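Probable 3-hydroxyisobutyrate dehydrogenase (Pseudomonas aeruginosa, PDB 3OBB) catalyses the NAD-dependent oxidation of L-serine and methyl-L-serine, with low activity toward beta-hydroxyisobutyrate. Local coordinates at residues V289-K292 / L293-P296. Numbering follows the deposited sequence.
Sequences VVQK and LFDP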
loop_
_atom_site.group_PDB
_atom_site.type_symbol
_atom_site.label_atom_id
_atom_site.label_comp_id
_atom_site.label_asym_id
_atom_site.label_seq_id
_atom_site.Cartn_x
_atom_site.Cartn_y
_atom_site.Cartn_z
ATOM N N VAL A 289 -11.248 -5.772 14.895
ATOM C CA VAL A 289 -11.431 -4.341 15.218
ATOM C C VAL A 289 -10.901 -3.426 14.098
ATOM O O VAL A 289 -11.274 -2.233 13.995
ATOM C CB VAL A 289 -10.788 -3.981 16.586
ATOM C CG1 VAL A 289 -9.236 -3.810 16.464
ATOM C CG2 VAL A 289 -11.442 -2.739 17.178
ATOM N N VAL A 290 -10.115 -4.020 13.200
ATOM C CA VAL A 290 -9.675 -3.318 12.003
ATOM C C VAL A 290 -10.889 -2.739 11.262
ATOM O O VAL A 290 -10.749 -1.741 10.572
ATOM C CB VAL A 290 -8.771 -4.250 11.120
ATOM C CG1 VAL A 290 -9.595 -5.296 10.364
ATOM C CG2 VAL A 290 -7.864 -3.456 10.179
ATOM N N GLN A 291 -12.069 -3.361 11.430
ATOM C CA GLN A 291 -13.345 -2.838 10.894
ATOM C C GLN A 291 -13.549 -1.346 11.175
ATOM O O GLN A 291 -14.082 -0.633 10.346
ATOM C CB GLN A 291 -14.564 -3.646 11.422
ATOM C CG GLN A 291 -15.910 -3.357 10.677
ATOM C CD GLN A 291 -15.859 -3.748 9.199
ATOM O OE1 GLN A 291 -16.142 -4.884 8.838
ATOM N NE2 GLN A 291 -15.502 -2.803 8.344
ATOM N N LYS A 292 -13.112 -0.883 12.347
ATOM C CA LYS A 292 -13.308 0.490 12.795
ATOM C C LYS A 292 -12.581 1.533 11.918
ATOM O O LYS A 292 -13.025 2.703 11.798
ATOM C CB LYS A 292 -12.823 0.621 14.236
ATOM C CG LYS A 292 -13.702 -0.095 15.268
ATOM C CD LYS A 292 -13.463 0.512 16.657
ATOM C CE LYS A 292 -14.226 -0.222 17.755
ATOM N NZ LYS A 292 -15.626 0.302 17.696
ATOM N N LEU A 293 -11.459 1.133 11.336
ATOM C CA LEU A 293 -10.805 1.990 10.331
ATOM C C LEU A 293 -11.768 2.418 9.206
ATOM O O LEU A 293 -11.727 3.568 8.742
ATOM C CB LEU A 293 -9.585 1.278 9.733
ATOM C CG LEU A 293 -8.371 1.081 10.659
ATOM C CD1 LEU A 293 -7.209 0.511 9.851
ATOM C CD2 LEU A 293 -7.982 2.407 11.309
ATOM N N PHE A 294 -12.677 1.517 8.823
ATOM C CA PHE A 294 -13.549 1.731 7.649
ATOM C C PHE A 294 -14.979 2.131 7.948
ATOM O O PHE A 294 -15.652 2.678 7.067
ATOM C CB PHE A 294 -13.556 0.475 6.777
ATOM C CG PHE A 294 -12.192 -0.068 6.519
ATOM C CD1 PHE A 294 -11.759 -1.218 7.167
ATOM C CD2 PHE A 294 -11.332 0.593 5.654
ATOM C CE1 PHE A 294 -10.500 -1.727 6.940
ATOM C CE2 PHE A 294 -10.051 0.101 5.427
ATOM C CZ PHE A 294 -9.636 -1.059 6.079
ATOM N N ASP A 295 -15.452 1.824 9.158
ATOM C CA ASP A 295 -16.879 1.977 9.531
ATOM C C ASP A 295 -16.973 3.189 10.421
ATOM O O ASP A 295 -16.467 3.171 11.553
ATOM C CB ASP A 295 -17.393 0.724 10.263
ATOM C CG ASP A 295 -18.852 0.837 10.754
ATOM O OD1 ASP A 295 -19.252 -0.140 11.464
ATOM O OD2 ASP A 295 -19.603 1.822 10.442
ATOM N N PRO A 296 -17.620 4.256 9.906
ATOM C CA PRO A 296 -17.705 5.545 10.597
ATOM C C PRO A 296 -18.698 5.541 11.757
ATOM O O PRO A 296 -18.567 6.337 12.684
ATOM C CB PRO A 296 -18.181 6.494 9.500
ATOM C CG PRO A 296 -18.999 5.611 8.544
ATOM C CD PRO A 296 -18.305 4.268 8.589
#
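Val290 and Leu293 meet on one side of a short, weakly bonded helical turn near the C-terminus, an example of how i to i+3 hydrogen bonds shape a turn while its side chains hold it against the helices of the C-terminal helical domain, which follows the Rossmann-type NAD-binding domain. Leu293 N donates a hydrogen bond to Val290 O at 3.1 Å. Phe294 N does the same to Gln291 O at 3.0 Å. Gln291 O also receives a weak hydrogen bond from Asp295 N, so that it takes two N-H groups. The tight part is mostly apolar. CG2 of Val290, anti to the backbone N, reaches CD1 of Leu293 at 4.0 Å, and both residues pack on Leu277 of helix 265-279. Leu293 CB sits 3.3 Å from Val290 O and also lies over the centre of the Phe294 ring. A bend at chi2 (63°) turns the Gln291 amide beside Phe294 CB, where NE2 hydrogen-bonds to Ala188 O of helix 168-196, the helix whose Ile185 and Ala192 touch the Phe294 ring. The more open part is at Lys292, which is partly exposed and whose NZ hydrogen-bonds to Gln298 OE1. Against the Phe294 ring, set obliquely, Val290 O lies 3.6 Å from CD1.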